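Local coordinates for malonyl coenzyme A-acyl carrier protein transacylase (Helicobacter pylori, PDB 2H1Y) that probably transfers the malonyl group from malonyl-CoA to holo acyl carrier protein, releasing coenzyme A and supplying malonyl-ACP for fatty acid synthesis, at residues 46-49 with 55-58; 268-273 with 291-296. One frame throughout, in Å; residues are numbered along the deposited sequence.

Contact 1: residues 46-49 with 55-58; sequences RASN and MKKT
S48 and M55 swing OG and CG to the side opposite their own carbonyl carbons, close by the amide nitrogen (chi1 -62° and -73°), which sets the serine hydroxyl and the methionine CG at the joint between helix 38-51 and helix 55-60. This is a tight helix-loop-helix corner in the acyltransferase fold. S48 OG accepts a hydrogen bond from M55 N at 2.9 Å, nearly straight at 164°, so that the first N-H of the second helix is met by a side chain of the first. The same oxygen donates its own proton to the carbonyl of F44, one turn earlier, and the two bonds together fix the rotation of the hydroxyl. The M55 chain bends at chi2 and chi3 instead of running straight out. Its CG lies alongside the first helix, 3.8 Å from S48 N, and meets A47 CB at 4.1 Å. A47 in turn packs on F119 and L123 of helix 119-137, which backs this apolar side of the corner. The K56 side chain reaches back past the serine and carries its ammonium to a salt bridge with E45, on the preceding turn of helix 38-51. Along the way, K56 CE passes 4.2 Å from S48 OG.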
loop_
_atom_site.group_PDB
_atom_site.type_symbol
_atom_site.label_atom_id
_atom_site.label_comp_id
_atom_site.label_asym_id
_atom_site.label_seq_id
_atom_site.Cartn_x
_atom_site.Cartn_y
_atom_site.Cartn_z
ATOM N N ARG A 46 -22.136 -1.239 -0.081
ATOM C CA ARG A 46 -21.775 -0.093 0.745
ATOM C C ARG A 46 -20.745 0.797 0.052
ATOM O O ARG A 46 -20.877 2.034 0.061
ATOM C CB ARG A 46 -21.237 -0.559 2.093
ATOM C CG ARG A 46 -22.301 -0.940 3.105
ATOM C CD ARG A 46 -21.898 -0.384 4.450
ATOM N NE ARG A 46 -21.451 -1.404 5.392
ATOM C CZ ARG A 46 -20.625 -1.183 6.414
ATOM N NH1 ARG A 46 -20.115 0.023 6.619
ATOM N NH2 ARG A 46 -20.290 -2.182 7.224
ATOM N N ALA A 47 -19.740 0.163 -0.557
ATOM C CA ALA A 47 -18.709 0.855 -1.324
ATOM C C ALA A 47 -19.271 1.569 -2.562
ATOM O O ALA A 47 -19.002 2.756 -2.766
ATOM C CB ALA A 47 -17.573 -0.119 -1.717
ATOM N N SER A 48 -20.043 0.851 -3.377
ATOM C CA SER A 48 -20.677 1.430 -4.574
ATOM C C SER A 48 -21.503 2.689 -4.249
ATOM O O SER A 48 -21.391 3.700 -4.938
ATOM C CB SER A 48 -21.514 0.381 -5.329
ATOM O OG SER A 48 -20.730 -0.716 -5.805
ATOM N N ASN A 49 -22.288 2.631 -3.172
ATOM C CA ASN A 49 -23.039 3.797 -2.671
ATOM C C ASN A 49 -22.145 4.934 -2.227
ATOM O O ASN A 49 -22.358 6.080 -2.632
ATOM C CB ASN A 49 -23.945 3.434 -1.486
ATOM C CG ASN A 49 -24.975 2.383 -1.826
ATOM O OD1 ASN A 49 -25.294 2.140 -2.998
ATOM N ND2 ASN A 49 -25.513 1.748 -0.792
ATOM N N MET A 55 -18.833 -0.435 -8.022
ATOM C CA MET A 55 -17.563 -1.017 -7.630
ATOM C C MET A 55 -17.409 -2.480 -8.040
ATOM O O MET A 55 -16.285 -2.982 -8.147
ATOM C CB MET A 55 -17.340 -0.846 -6.128
ATOM C CG MET A 55 -17.016 0.574 -5.719
ATOM S SD MET A 55 -15.430 1.096 -6.396
ATOM C CE MET A 55 -14.323 0.867 -5.011
ATOM N N LYS A 56 -18.533 -3.159 -8.268
ATOM C CA LYS A 56 -18.524 -4.517 -8.799
ATOM C C LYS A 56 -17.858 -4.506 -10.166
ATOM O O LYS A 56 -16.919 -5.245 -10.422
ATOM C CB LYS A 56 -19.951 -5.049 -8.937
ATOM C CG LYS A 56 -20.532 -5.648 -7.673
ATOM C CD LYS A 56 -22.070 -5.612 -7.677
ATOM C CE LYS A 56 -22.582 -4.180 -7.411
ATOM N NZ LYS A 56 -23.919 -4.119 -6.731
ATOM N N LYS A 57 -18.350 -3.631 -11.028
ATOM C CA LYS A 57 -17.923 -3.593 -12.409
ATOM C C LYS A 57 -16.529 -2.987 -12.522
ATOM O O LYS A 57 -15.694 -3.443 -13.315
ATOM C CB LYS A 57 -18.970 -2.853 -13.254
ATOM C CG LYS A 57 -20.211 -3.752 -13.590
ATOM C CD LYS A 57 -21.574 -3.028 -13.516
ATOM C CE LYS A 57 -21.868 -2.169 -14.747
ATOM N NZ LYS A 57 -20.958 -0.972 -14.841
ATOM N N THR A 58 -16.261 -1.992 -11.682
ATOM C CA THR A 58 -14.946 -1.368 -11.638
ATOM C C THR A 58 -13.842 -2.344 -11.226
ATOM O O THR A 58 -12.718 -2.218 -11.688
ATOM C CB THR A 58 -14.946 -0.112 -10.758
ATOM O OG1 THR A 58 -16.124 0.650 -11.056
ATOM C CG2 THR A 58 -13.715 0.750 -11.037
#

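Contact 2: residues 268-273 with 291-296; sequences DCVKSN and GLNKRL
N293 OD1, the carbonyl oxygen of a buried side-chain amide, accepts a hydrogen bond from the hydroxyl of Y266 while resting against the methyls of V270, with CG2 at 3.9 Å from it and CG1 at 4.2 Å. The other half of the amide is held as well: N293 ND2 donates to T301 OG1. Bonds at both ends probably fix the flip of the amide and meet the polar needs of a group set beside a hydrocarbon surface. With chi1 at 177°, CG1 points away from V270's own nitrogen, and both branches of the valine fork face the partner segment. CG1 also lies 4.2 Å from L296 CB, the two side chains crossing at about a right angle. At the more open margin the extended K271 chain likewise crosses the leucine at about a right angle and touches it through CE, with K271 CE 4.0 Å from L296 CD2. Behind these contacts the backbone turns that carry them are secured locally. L296 N donates to N293 O at 2.8 Å, which joins the two residues that face V270. The far end of segment 268-273 is tied back by the N273 amide, which bonds to C269 O. The contact joins helix 266-271 to helix 288-294, the connection in the beta-alpha-beta crossover between the parallel strands 279-283 and 301-304. V270 and C269 also press on L101 of strand 99-102, C269 reaches I238 of strand 236-238, and L296 packs on Y266 and Q267 at the start of helix 266-271.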
loop_
_atom_site.group_PDB
_atom_site.type_symbol
_atom_site.label_atom_id
_atom_site.label_comp_id
_atom_site.label_asym_id
_atom_site.label_seq_id
_atom_site.Cartn_x
_atom_site.Cartn_y
_atom_site.Cartn_z
ATOM N N ASP A 268 13.506 -1.141 5.239
ATOM C CA ASP A 268 13.854 -0.853 6.637
ATOM C C ASP A 268 12.746 -1.297 7.586
ATOM O O ASP A 268 13.021 -1.847 8.659
ATOM C CB ASP A 268 14.179 0.631 6.847
ATOM C CG ASP A 268 15.364 1.079 6.026
ATOM O OD1 ASP A 268 16.278 0.254 5.850
ATOM O OD2 ASP A 268 15.382 2.239 5.540
ATOM N N CYS A 269 11.501 -1.097 7.152
ATOM C CA CYS A 269 10.334 -1.445 7.954
ATOM C C CYS A 269 10.250 -2.931 8.245
ATOM O O CYS A 269 10.002 -3.316 9.389
ATOM C CB CYS A 269 9.057 -0.965 7.281
ATOM S SG CYS A 269 8.821 0.800 7.402
ATOM N N VAL A 270 10.471 -3.751 7.217
ATOM C CA VAL A 270 10.458 -5.187 7.396
ATOM C C VAL A 270 11.629 -5.623 8.303
ATOM O O VAL A 270 11.431 -6.336 9.290
ATOM C CB VAL A 270 10.402 -5.958 6.034
ATOM C CG1 VAL A 270 10.460 -7.449 6.252
ATOM C CG2 VAL A 270 9.127 -5.628 5.292
ATOM N N LYS A 271 12.827 -5.143 8.004
ATOM C CA LYS A 271 14.026 -5.541 8.753
ATOM C C LYS A 271 13.960 -5.202 10.252
ATOM O O LYS A 271 14.150 -6.071 11.097
ATOM C CB LYS A 271 15.282 -4.955 8.105
ATOM C CG LYS A 271 15.565 -5.492 6.693
ATOM C CD LYS A 271 17.022 -5.276 6.277
ATOM C CE LYS A 271 17.344 -6.031 4.968
ATOM N NZ LYS A 271 18.497 -5.435 4.187
ATOM N N SER A 272 13.651 -3.957 10.585
ATOM C CA SER A 272 13.517 -3.556 11.992
ATOM C C SER A 272 12.438 -4.342 12.756
ATOM O O SER A 272 12.300 -4.194 13.963
ATOM C CB SER A 272 13.238 -2.049 12.103
ATOM O OG SER A 272 14.181 -1.277 11.361
ATOM N N ASN A 273 11.681 -5.189 12.060
ATOM C CA ASN A 273 10.475 -5.740 12.657
ATOM C C ASN A 273 10.304 -7.231 12.457
ATOM O O ASN A 273 9.452 -7.843 13.097
ATOM C CB ASN A 273 9.244 -4.972 12.161
ATOM C CG ASN A 273 9.190 -3.553 12.702
ATOM O OD1 ASN A 273 8.724 -3.326 13.820
ATOM N ND2 ASN A 273 9.669 -2.588 11.912
ATOM N N GLY A 291 6.197 -11.196 -2.424
ATOM C CA GLY A 291 7.354 -11.147 -3.314
ATOM C C GLY A 291 8.497 -10.380 -2.690
ATOM O O GLY A 291 9.587 -10.927 -2.544
ATOM N N LEU A 292 8.245 -9.133 -2.281
ATOM C CA LEU A 292 9.289 -8.309 -1.697
ATOM C C LEU A 292 9.940 -8.937 -0.466
ATOM O O LEU A 292 11.127 -8.742 -0.239
ATOM C CB LEU A 292 8.782 -6.907 -1.386
ATOM C CG LEU A 292 8.295 -6.036 -2.555
ATOM C CD1 LEU A 292 7.798 -4.671 -2.051
ATOM C CD2 LEU A 292 9.358 -5.844 -3.679
ATOM N N ASN A 293 9.178 -9.694 0.315
ATOM C CA ASN A 293 9.719 -10.372 1.496
ATOM C C ASN A 293 10.622 -11.555 1.184
ATOM O O ASN A 293 11.461 -11.915 1.998
ATOM C CB ASN A 293 8.615 -10.840 2.438
ATOM C CG ASN A 293 7.855 -9.685 3.082
ATOM O OD1 ASN A 293 8.176 -8.497 2.894
ATOM N ND2 ASN A 293 6.827 -10.034 3.836
ATOM N N LYS A 294 10.446 -12.178 0.024
ATOM C CA LYS A 294 11.342 -13.261 -0.379
ATOM C C LYS A 294 12.761 -12.780 -0.188
ATOM O O LYS A 294 13.571 -13.477 0.419
ATOM C CB LYS A 294 11.129 -13.659 -1.851
ATOM C CG LYS A 294 9.848 -14.447 -2.146
ATOM C CD LYS A 294 9.646 -15.612 -1.174
ATOM C CE LYS A 294 8.325 -16.309 -1.430
ATOM N NZ LYS A 294 8.301 -17.627 -0.756
ATOM N N ARG A 295 13.033 -11.560 -0.668
ATOM C CA ARG A 295 14.374 -10.972 -0.610
ATOM C C ARG A 295 14.698 -10.341 0.752
ATOM O O ARG A 295 15.819 -9.909 0.980
ATOM C CB ARG A 295 14.565 -9.902 -1.702
ATOM C CG ARG A 295 13.929 -10.167 -3.079
ATOM C CD ARG A 295 14.811 -11.007 -4.009
ATOM N NE ARG A 295 14.322 -12.385 -4.017
ATOM C CZ ARG A 295 14.898 -13.387 -3.363
ATOM N NH1 ARG A 295 16.025 -13.176 -2.690
ATOM N NH2 ARG A 295 14.358 -14.598 -3.396
ATOM N N LEU A 296 13.726 -10.311 1.659
ATOM C CA LEU A 296 13.859 -9.542 2.902
ATOM C C LEU A 296 13.758 -10.336 4.199
ATOM O O LEU A 296 14.144 -9.846 5.250
ATOM C CB LEU A 296 12.793 -8.456 2.922
ATOM C CG LEU A 296 13.030 -7.281 1.999
ATOM C CD1 LEU A 296 11.736 -6.493 1.860
ATOM C CD2 LEU A 296 14.195 -6.417 2.522
#

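In the fold
From the N terminus, the chain passes strand 15-19 of the mixed sheet and enters helix 38-51, where contact 1 closes the short link of residues 52-54 onto helix 55-60. It next passes strand 99-102 of the mixed sheet among helices, builds the separate antiparallel sheet, and returns to the mixed sheet at strand 236-238. Contact 2 then closes a 17-residue excursion containing strand 279-283, tying the helices that precede and follow that strand. The two contacts come in series, neither nesting nor crossing. They lie on opposite sides of the chain's centre, their own centres 33 Å apart and nearest atoms about 23 Å: one belongs to the N-terminal helices, the other to the C-terminal mixed-sheet region.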